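Local coordinates for protein glutamate--tRNA ligase (Methanothermobacter thermautotrophicus, PDB 3AII) that probably attaches glutamate to tRNA in two steps, activating it with ATP as Glu-AMP and then transferring it to the acceptor end, at residues A[402-407]-A[518-523]; A[255-260]-A[269-274]; A[348-353]-A[503-508]. All blocks are in the same frame, centred on the assembly; numbering follows the deposited sequence. Where two conformers were deposited one is given.

Contact 1 (A[402-407]-A[518-523]); sequences RRYFFA and ADASEL
Arg402 reaches across to Glu522, and the pair illustrates how a tyrosine hydroxyl can be tied into a salt bridge. Its NH1 donates to Glu522 OE2 at 2.7 Å, with the oxygen close to the guanidinium plane but approached from above the carboxylate, so that the two flat groups stand almost perpendicular (87°). A bend at chi3 (75°) turns the guanidinium back along its own strand, where NE donates to Tyr404 OH at 2.9 Å, again nearly in plane. That hydroxyl is in turn a donor, making a very short bond of 2.5 Å from Tyr404 OH to Glu522 OE2. One carboxylate oxygen is thus gripped by an arginine and a tyrosine, and the arginine also fixes the tyrosine; the positive charge probably favours the ionised glutamate.

The remainder of the Tyr404 ring is embedded in apolar contacts. Ala520 CB sits over one face, 4.1 Å from Tyr404 CD1, while Asp519 CB lies at the ring edge. Leu523 brings both methyls: CD2 approaches Tyr404 OH to 3.5 Å, and CD1 makes an off-centre CH-pi contact 4.3 Å from the Tyr404 ring centroid. Beyond Tyr404 the strand turns to other partners, Phe405 N bonding to Glu517 and Phe406 meeting Phe534 edge-to-face.

The 3-10 turn 518-522, which follows strand 511-516, packs on Tyr404 of the neighbouring strand 402-408 within one of the beta-barrels of the anticodon-binding part, as in glutaminyl-tRNA synthetase and its archaeal GluRS relatives.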
loop_
_atom_site.group_PDB
_atom_site.type_symbol
_atom_site.label_atom_id
_atom_site.label_comp_id
_atom_site.label_asym_id
_atom_site.label_seq_id
_atom_site.Cartn_x
_atom_site.Cartn_y
_atom_site.Cartn_z
ATOM N N ARG A 402 3.270 -20.355 -14.352
ATOM C CA ARG A 402 3.046 -21.126 -15.579
ATOM C C ARG A 402 3.141 -20.210 -16.795
ATOM O O ARG A 402 2.702 -19.058 -16.740
ATOM C CB ARG A 402 1.667 -21.802 -15.552
ATOM C CG ARG A 402 1.503 -22.783 -14.399
ATOM C CD ARG A 402 0.042 -23.211 -14.220
ATOM N NE ARG A 402 -0.398 -24.164 -15.234
ATOM C CZ ARG A 402 -0.409 -25.486 -15.070
ATOM N NH1 ARG A 402 -0.824 -26.275 -16.051
ATOM N NH2 ARG A 402 0.001 -26.021 -13.923
ATOM N N ARG A 403 3.694 -20.741 -17.876
ATOM C CA ARG A 403 3.936 -19.957 -19.086
ATOM C C ARG A 403 2.898 -20.202 -20.173
ATOM O O ARG A 403 2.576 -21.348 -20.491
ATOM C CB ARG A 403 5.319 -20.273 -19.654
ATOM C CG ARG A 403 6.477 -19.882 -18.742
ATOM C CD ARG A 403 7.803 -20.101 -19.467
ATOM N NE ARG A 403 7.868 -21.396 -20.128
ATOM C CZ ARG A 403 8.887 -21.781 -20.895
ATOM N NH1 ARG A 403 9.910 -20.960 -21.075
ATOM N NH2 ARG A 403 8.888 -22.968 -21.481
ATOM N N TYR A 404 2.406 -19.111 -20.767
ATOM C CA TYR A 404 1.493 -19.189 -21.908
ATOM C C TYR A 404 1.844 -18.128 -22.951
ATOM O O TYR A 404 2.443 -17.098 -22.614
ATOM C CB TYR A 404 0.048 -18.972 -21.445
ATOM C CG TYR A 404 -0.402 -19.979 -20.407
ATOM C CD1 TYR A 404 -0.946 -21.200 -20.793
ATOM C CD2 TYR A 404 -0.222 -19.733 -19.054
ATOM C CE1 TYR A 404 -1.340 -22.138 -19.843
ATOM C CE2 TYR A 404 -0.608 -20.664 -18.101
ATOM C CZ TYR A 404 -1.170 -21.855 -18.504
ATOM O OH TYR A 404 -1.536 -22.774 -17.540
ATOM N N PHE A 405 1.429 -18.363 -24.196
ATOM C CA PHE A 405 1.554 -17.362 -25.269
ATOM C C PHE A 405 0.261 -16.549 -25.371
ATOM O O PHE A 405 -0.794 -17.105 -25.701
ATOM C CB PHE A 405 1.801 -18.036 -26.627
ATOM C CG PHE A 405 3.181 -18.631 -26.794
ATOM C CD1 PHE A 405 4.261 -18.154 -26.061
ATOM C CD2 PHE A 405 3.394 -19.650 -27.714
ATOM C CE1 PHE A 405 5.540 -18.710 -26.229
ATOM C CE2 PHE A 405 4.668 -20.200 -27.886
ATOM C CZ PHE A 405 5.734 -19.718 -27.154
ATOM N N PHE A 406 0.358 -15.249 -25.094
ATOM C CA PHE A 406 -0.724 -14.295 -25.311
ATOM C C PHE A 406 -0.244 -13.323 -26.372
ATOM O O PHE A 406 0.767 -12.658 -26.188
ATOM C CB PHE A 406 -1.043 -13.546 -24.006
ATOM C CG PHE A 406 -1.900 -12.301 -24.190
ATOM C CD1 PHE A 406 -3.248 -12.411 -24.501
ATOM C CD2 PHE A 406 -1.350 -11.036 -24.020
ATOM C CE1 PHE A 406 -4.042 -11.274 -24.664
ATOM C CE2 PHE A 406 -2.131 -9.888 -24.169
ATOM C CZ PHE A 406 -3.474 -10.006 -24.491
ATOM N N ALA A 407 -0.964 -13.266 -27.488
ATOM C CA ALA A 407 -0.626 -12.349 -28.572
ATOM C C ALA A 407 -1.525 -11.118 -28.483
ATOM O O ALA A 407 -2.707 -11.184 -28.835
ATOM C CB ALA A 407 -0.799 -13.044 -29.921
ATOM N N ALA A 518 -4.834 -22.272 -26.091
ATOM C CA ALA A 518 -5.908 -23.090 -25.527
ATOM C C ALA A 518 -5.708 -23.518 -24.082
ATOM O O ALA A 518 -6.660 -23.533 -23.298
ATOM C CB ALA A 518 -6.140 -24.328 -26.408
ATOM N N ASP A 519 -4.482 -23.872 -23.708
ATOM C CA ASP A 519 -4.237 -24.347 -22.344
ATOM C C ASP A 519 -4.526 -23.345 -21.226
ATOM O O ASP A 519 -4.744 -23.729 -20.078
ATOM C CB ASP A 519 -2.809 -24.871 -22.207
ATOM C CG ASP A 519 -2.666 -26.289 -22.699
ATOM O OD1 ASP A 519 -3.629 -27.078 -22.547
ATOM O OD2 ASP A 519 -1.586 -26.618 -23.240
ATOM N N ALA A 520 -4.515 -22.058 -21.550
ATOM C CA ALA A 520 -4.826 -21.030 -20.586
ATOM C C ALA A 520 -6.198 -21.266 -19.954
ATOM O O ALA A 520 -6.446 -20.834 -18.843
ATOM C CB ALA A 520 -4.758 -19.651 -21.247
ATOM N N SER A 521 -7.077 -21.969 -20.665
ATOM C CA SER A 521 -8.411 -22.254 -20.127
ATOM C C SER A 521 -8.381 -23.090 -18.847
ATOM O O SER A 521 -9.375 -23.151 -18.120
ATOM C CB SER A 521 -9.298 -22.935 -21.182
ATOM O OG SER A 521 -8.782 -24.195 -21.556
ATOM N N GLU A 522 -7.245 -23.735 -18.573
ATOM C CA GLU A 522 -7.055 -24.481 -17.318
ATOM C C GLU A 522 -6.854 -23.594 -16.078
ATOM O O GLU A 522 -6.925 -24.070 -14.940
ATOM C CB GLU A 522 -5.865 -25.445 -17.452
ATOM C CG GLU A 522 -4.494 -24.756 -17.329
ATOM C CD GLU A 522 -3.352 -25.635 -17.814
ATOM O OE1 GLU A 522 -3.547 -26.862 -17.932
ATOM O OE2 GLU A 522 -2.256 -25.102 -18.081
ATOM N N LEU A 523 -6.587 -22.307 -16.292
ATOM C CA LEU A 523 -6.302 -21.402 -15.188
ATOM C C LEU A 523 -7.556 -21.058 -14.398
ATOM O O LEU A 523 -8.665 -21.042 -14.944
ATOM C CB LEU A 523 -5.670 -20.114 -15.716
ATOM C CG LEU A 523 -4.333 -20.313 -16.436
ATOM C CD1 LEU A 523 -3.966 -19.085 -17.264
ATOM C CD2 LEU A 523 -3.251 -20.652 -15.409
#

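Contact 2 (A[255-260]-A[269-274])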
loop_
_atom_site.group_PDB
_atom_site.type_symbol
_atom_site.label_atom_id
_atom_site.label_comp_id
_atom_site.label_asym_id
_atom_site.label_seq_id
_atom_site.Cartn_x
_atom_site.Cartn_y
_atom_site.Cartn_z
ATOM N N ARG A 255 -9.716 20.043 20.612
ATOM C CA ARG A 255 -10.478 21.023 19.844
ATOM C C ARG A 255 -11.947 20.642 19.798
ATOM O O ARG A 255 -12.314 19.519 20.127
ATOM C CB ARG A 255 -9.937 21.132 18.422
ATOM C CG ARG A 255 -9.986 19.824 17.662
ATOM C CD ARG A 255 -9.519 19.953 16.233
ATOM N NE ARG A 255 -9.730 18.708 15.507
ATOM C CZ ARG A 255 -9.344 18.507 14.252
ATOM N NH1 ARG A 255 -9.578 17.342 13.662
ATOM N NH2 ARG A 255 -8.721 19.473 13.587
ATOM N N ILE A 256 -12.781 21.589 19.381
ATOM C CA ILE A 256 -14.208 21.339 19.256
ATOM C C ILE A 256 -14.526 21.157 17.776
ATOM O O ILE A 256 -14.142 21.992 16.964
ATOM C CB ILE A 256 -15.023 22.523 19.812
ATOM C CG1 ILE A 256 -14.690 22.767 21.292
ATOM C CG2 ILE A 256 -16.517 22.258 19.624
ATOM C CD1 ILE A 256 -15.185 24.111 21.843
ATOM N N VAL A 257 -15.203 20.062 17.432
ATOM C CA VAL A 257 -15.574 19.776 16.045
ATOM C C VAL A 257 -17.030 19.367 16.024
ATOM O O VAL A 257 -17.423 18.422 16.713
ATOM C CB VAL A 257 -14.745 18.616 15.461
ATOM C CG1 VAL A 257 -15.113 18.359 13.982
ATOM C CG2 VAL A 257 -13.253 18.887 15.624
ATOM N N GLU A 258 -17.840 20.074 15.245
ATOM C CA GLU A 258 -19.253 19.729 15.172
ATOM C C GLU A 258 -19.511 18.951 13.901
ATOM O O GLU A 258 -19.819 19.522 12.858
ATOM C CB GLU A 258 -20.119 20.985 15.229
ATOM C CG GLU A 258 -19.910 21.818 16.484
ATOM C CD GLU A 258 -20.827 23.030 16.521
ATOM O OE1 GLU A 258 -22.054 22.836 16.665
ATOM O OE2 GLU A 258 -20.327 24.172 16.404
ATOM N N ALA A 259 -19.351 17.640 13.985
ATOM C CA ALA A 259 -19.502 16.788 12.815
ATOM C C ALA A 259 -19.876 15.383 13.252
ATOM O O ALA A 259 -19.463 14.929 14.311
ATOM C CB ALA A 259 -18.206 16.761 11.998
ATOM N N GLU A 260 -20.660 14.697 12.431
ATOM C CA GLU A 260 -21.007 13.315 12.701
ATOM C C GLU A 260 -19.804 12.414 12.459
ATOM O O GLU A 260 -19.203 12.435 11.385
ATOM C CB GLU A 260 -22.164 12.883 11.805
ATOM C CG GLU A 260 -22.452 11.393 11.834
ATOM C CD GLU A 260 -23.501 10.988 10.818
ATOM O OE1 GLU A 260 -24.352 11.835 10.475
ATOM O OE2 GLU A 260 -23.472 9.825 10.363
ATOM N N ARG A 269 -18.281 16.132 20.649
ATOM C CA ARG A 269 -17.844 17.280 19.866
ATOM C C ARG A 269 -16.455 17.732 20.285
ATOM O O ARG A 269 -15.859 18.581 19.641
ATOM C CB ARG A 269 -18.825 18.442 20.003
ATOM C CG ARG A 269 -18.765 19.135 21.344
ATOM C CD ARG A 269 -19.634 20.388 21.351
ATOM N NE ARG A 269 -21.050 20.068 21.165
ATOM C CZ ARG A 269 -22.011 20.982 21.105
ATOM N NH1 ARG A 269 -21.705 22.269 21.204
ATOM N NH2 ARG A 269 -23.275 20.612 20.940
ATOM N N VAL A 270 -15.927 17.179 21.372
ATOM C CA VAL A 270 -14.593 17.593 21.800
ATOM C C VAL A 270 -13.628 16.461 21.464
ATOM O O VAL A 270 -13.793 15.340 21.960
ATOM C CB VAL A 270 -14.537 17.917 23.309
ATOM C CG1 VAL A 270 -13.135 18.378 23.683
ATOM C CG2 VAL A 270 -15.557 19.008 23.677
ATOM N N TYR A 271 -12.642 16.752 20.612
ATOM C CA TYR A 271 -11.759 15.716 20.057
ATOM C C TYR A 271 -10.291 15.996 20.349
ATOM O O TYR A 271 -9.856 17.152 20.321
ATOM C CB TYR A 271 -11.933 15.642 18.538
ATOM C CG TYR A 271 -13.185 14.917 18.125
ATOM C CD1 TYR A 271 -14.396 15.589 17.998
ATOM C CD2 TYR A 271 -13.155 13.552 17.892
ATOM C CE1 TYR A 271 -15.543 14.903 17.615
ATOM C CE2 TYR A 271 -14.281 12.874 17.519
ATOM C CZ TYR A 271 -15.470 13.550 17.390
ATOM O OH TYR A 271 -16.578 12.835 17.004
ATOM N N PRO A 272 -9.510 14.938 20.608
ATOM C CA PRO A 272 -8.078 15.127 20.838
ATOM C C PRO A 272 -7.332 15.333 19.531
ATOM O O PRO A 272 -7.717 14.806 18.467
ATOM C CB PRO A 272 -7.650 13.796 21.473
ATOM C CG PRO A 272 -8.567 12.802 20.841
ATOM C CD PRO A 272 -9.911 13.533 20.780
ATOM N N MET A 273 -6.267 16.119 19.615
ATOM C CA MET A 273 -5.299 16.209 18.536
ATOM C C MET A 273 -4.322 15.057 18.653
ATOM O O MET A 273 -4.110 14.506 19.751
ATOM C CB MET A 273 -4.552 17.540 18.584
ATOM C CG MET A 273 -5.453 18.742 18.416
ATOM S SD MET A 273 -6.279 18.708 16.821
ATOM C CE MET A 273 -4.945 19.169 15.721
ATOM N N MET A 274 -3.753 14.689 17.505
ATOM C CA MET A 274 -2.917 13.503 17.392
ATOM C C MET A 274 -1.821 13.403 18.467
ATOM O O MET A 274 -1.645 12.351 19.091
ATOM C CB MET A 274 -2.321 13.421 15.980
ATOM C CG MET A 274 -2.073 12.004 15.503
ATOM S SD MET A 274 -0.364 11.791 15.011
ATOM C CE MET A 274 0.403 12.633 16.380
HETATM O O HOH W 1 -9.362 15.721 16.175
#
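Arg255 and Tyr271 form an antiparallel hydrogen-bonded pair, Arg255 N giving to Tyr271 O at 2.9 Å and Tyr271 N to Arg255 O at 2.8 Å. Next to them Ile256 and Val270 are a non-hydrogen-bonded pair, their side chains on the other face of the sheet from those of Arg255 and Tyr271. A third bond, Val257 N to Arg269 O at 2.7 Å, carries the pairing past the strand end.

On the Arg255 face, Met273 folds back through bends at chi2 (-61°) and chi3 (-75°) to lay SD over one face of the guanidinium, in the conformer described, 3.5 Å from Arg255 CD; the two side chains cross at about a right angle. The Tyr271 ring meets Val257 CB obliquely, through Tyr271 CD1 at 4.0 Å. The Ile256 and Arg269 side chains lie alongside each other, pointing the same way, with CG2 against CD; Arg269 NH1 bonds to Met228 O.

Farther out, a water receives a weak bond from Arg255 NH1 of the same conformer and donates to Pro272 O. Tyr271 and Pro272 pack on Met172 of helix 172-184, and Tyr176 of that helix bonds to Val270 O. Met273 occupies the N-cap position before helix 274-284.

The arrangement is a beta-hairpin with a long connection, at the 270-272 edge of a four-stranded antiparallel sheet in the catalytic domain; the opposite edge strand, 188-191, carries the zinc ligand Cys191.

Contact 3 (A[348-353]-A[503-508])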
loop_
_atom_site.group_PDB
_atom_site.type_symbol
_atom_site.label_atom_id
_atom_site.label_comp_id
_atom_site.label_asym_id
_atom_site.label_seq_id
_atom_site.Cartn_x
_atom_site.Cartn_y
_atom_site.Cartn_z
ATOM N N ASP A 348 -9.061 -1.196 -5.621
ATOM C CA ASP A 348 -8.142 -2.089 -6.328
ATOM C C ASP A 348 -7.938 -1.708 -7.805
ATOM O O ASP A 348 -7.551 -2.540 -8.638
ATOM C CB ASP A 348 -8.575 -3.550 -6.176
ATOM C CG ASP A 348 -9.959 -3.809 -6.724
ATOM O OD1 ASP A 348 -10.626 -2.843 -7.140
ATOM O OD2 ASP A 348 -10.380 -4.982 -6.735
ATOM N N ASP A 349 -8.185 -0.444 -8.128
ATOM C CA ASP A 349 -7.898 0.072 -9.468
ATOM C C ASP A 349 -6.383 0.094 -9.636
ATOM O O ASP A 349 -5.679 0.549 -8.743
ATOM C CB ASP A 349 -8.483 1.485 -9.611
ATOM C CG ASP A 349 -8.349 2.046 -11.029
ATOM O OD1 ASP A 349 -7.205 2.247 -11.497
ATOM O OD2 ASP A 349 -9.393 2.301 -11.668
ATOM N N PRO A 350 -5.865 -0.423 -10.773
ATOM C CA PRO A 350 -4.413 -0.611 -10.906
ATOM C C PRO A 350 -3.623 0.694 -10.898
ATOM O O PRO A 350 -2.415 0.685 -10.686
ATOM C CB PRO A 350 -4.272 -1.339 -12.249
ATOM C CG PRO A 350 -5.519 -1.023 -12.987
ATOM C CD PRO A 350 -6.593 -0.916 -11.952
ATOM N N ARG A 351 -4.307 1.809 -11.115
ATOM C CA ARG A 351 -3.656 3.112 -11.029
ATOM C C ARG A 351 -3.317 3.521 -9.603
ATOM O O ARG A 351 -2.624 4.512 -9.393
ATOM C CB ARG A 351 -4.534 4.181 -11.684
ATOM C CG ARG A 351 -4.539 4.074 -13.199
ATOM C CD ARG A 351 -5.641 4.902 -13.822
ATOM N NE ARG A 351 -6.963 4.357 -13.542
ATOM C CZ ARG A 351 -8.085 4.838 -14.064
ATOM N NH1 ARG A 351 -8.034 5.878 -14.888
ATOM N NH2 ARG A 351 -9.249 4.282 -13.770
ATOM N N LEU A 352 -3.791 2.754 -8.625
ATOM C CA LEU A 352 -3.581 3.110 -7.228
ATOM C C LEU A 352 -2.431 2.339 -6.596
ATOM O O LEU A 352 -2.116 1.217 -7.005
ATOM C CB LEU A 352 -4.860 2.893 -6.425
ATOM C CG LEU A 352 -6.061 3.697 -6.926
ATOM C CD1 LEU A 352 -7.297 3.428 -6.071
ATOM C CD2 LEU A 352 -5.715 5.181 -6.955
ATOM N N GLY A 353 -1.802 2.951 -5.598
ATOM C CA GLY A 353 -0.713 2.314 -4.883
ATOM C C GLY A 353 -1.168 1.571 -3.639
ATOM O O GLY A 353 -0.375 1.331 -2.734
ATOM N N GLU A 503 -7.912 -10.553 -22.406
ATOM C CA GLU A 503 -7.459 -9.181 -22.303
ATOM C C GLU A 503 -6.656 -9.017 -21.038
ATOM O O GLU A 503 -6.786 -9.802 -20.094
ATOM C CB GLU A 503 -8.624 -8.200 -22.336
ATOM C CG GLU A 503 -9.615 -8.353 -21.215
ATOM C CD GLU A 503 -10.853 -7.506 -21.444
ATOM O OE1 GLU A 503 -11.535 -7.720 -22.470
ATOM O OE2 GLU A 503 -11.139 -6.626 -20.603
ATOM N N VAL A 504 -5.801 -8.012 -21.050
ATOM C CA VAL A 504 -4.948 -7.710 -19.919
ATOM C C VAL A 504 -5.142 -6.246 -19.570
ATOM O O VAL A 504 -5.051 -5.370 -20.446
ATOM C CB VAL A 504 -3.471 -7.973 -20.255
ATOM C CG1 VAL A 504 -2.587 -7.671 -19.047
ATOM C CG2 VAL A 504 -3.286 -9.424 -20.712
ATOM N N ILE A 505 -5.451 -5.980 -18.306
ATOM C CA ILE A 505 -5.558 -4.600 -17.836
ATOM C C ILE A 505 -4.195 -4.147 -17.369
ATOM O O ILE A 505 -3.597 -4.775 -16.495
ATOM C CB ILE A 505 -6.573 -4.457 -16.704
ATOM C CG1 ILE A 505 -7.907 -5.068 -17.130
ATOM C CG2 ILE A 505 -6.708 -2.986 -16.314
ATOM C CD1 ILE A 505 -8.454 -4.511 -18.429
ATOM N N MET A 506 -3.693 -3.068 -17.967
ATOM C CA MET A 506 -2.336 -2.610 -17.699
ATOM C C MET A 506 -2.321 -1.667 -16.495
ATOM O O MET A 506 -3.380 -1.265 -16.005
ATOM C CB MET A 506 -1.727 -1.935 -18.942
ATOM C CG MET A 506 -1.780 -2.773 -20.218
ATOM S SD MET A 506 -0.922 -4.362 -20.058
ATOM C CE MET A 506 0.775 -3.856 -20.009
ATOM N N PRO A 507 -1.127 -1.342 -15.988
ATOM C CA PRO A 507 -1.087 -0.579 -14.741
ATOM C C PRO A 507 -1.676 0.831 -14.856
ATOM O O PRO A 507 -1.949 1.435 -13.823
ATOM C CB PRO A 507 0.409 -0.546 -14.401
ATOM C CG PRO A 507 0.950 -1.788 -15.054
ATOM C CD PRO A 507 0.203 -1.855 -16.357
ATOM N N ASP A 508 -1.883 1.334 -16.073
ATOM C CA ASP A 508 -2.588 2.605 -16.262
ATOM C C ASP A 508 -4.078 2.394 -16.533
ATOM O O ASP A 508 -4.792 3.317 -16.943
ATOM C CB ASP A 508 -1.953 3.425 -17.385
ATOM C CG ASP A 508 -2.087 2.765 -18.739
ATOM O OD1 ASP A 508 -2.639 1.646 -18.812
ATOM O OD2 ASP A 508 -1.642 3.375 -19.734
#
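Arg351 meets Asp508 through its aliphatic chain, while its guanidinium keeps its edge for Asp349. Arg351 CD comes to 3.6 Å from Asp508 O, which lies oblique to the guanidinium, and Arg351 CG to 3.7 Å from Pro507 O. The Asp349 carboxylate is met side-on: Arg351 NE bonds to Asp349 OD1 at 2.9 Å, and Arg351 NH2 to Asp349 OD2 at the same distance, both oxygens being approached on the syn side somewhat out of the carboxylate plane.

Asp349 OD1 also accepts the backbone N of Arg351 through its anti lone pair, an Asx turn set within the type I turn 349-352. Glu343 makes a further salt bridge with Arg351 NH1, so several bonds hold the guanidinium and, through it, the chain that meets Asp508.

The Pro350 ring, by contrast, presents CG to the other segment, at 4.0 Å from Ile505 CG2 and 3.7 Å from Met506 O. With chi1 at -53°, Ile505 sets CG2 anti to its backbone N, where it meets the proline. The two carbonyls Pro350 O and Pro507 O approach to 3.3 Å, both of them acceptors.

No hydrogen bond crosses between the segments. The polar ends of Arg351 and Asp349 bond to each other and to Glu343 and Ser345; between these two segments the meeting of the domains rests on van der Waals contact, not on directional bonds.

The three contacts show chemistry following position. Contact 1 is partly buried within the anticodon-binding region and relies on a charged network that crosses its segments; contact 2, also partly buried, is held chiefly by backbone bonds of neighbouring strands in the catalytic domain. Contact 3 lies at the surface between the two regions and has no hydrogen bond across it. Contacts 1 and 3 reach the same sheet and touch, Phe406 CE2 packing 3.7 Å from Val504 CG2: strand 500-505 packs on Phe406 of contact 1, and the loop that follows meets the catalytic side in contact 3. Contact 2 stands apart, its centre about 55 Å from that of contact 1, on the opposite side of the chain's centre.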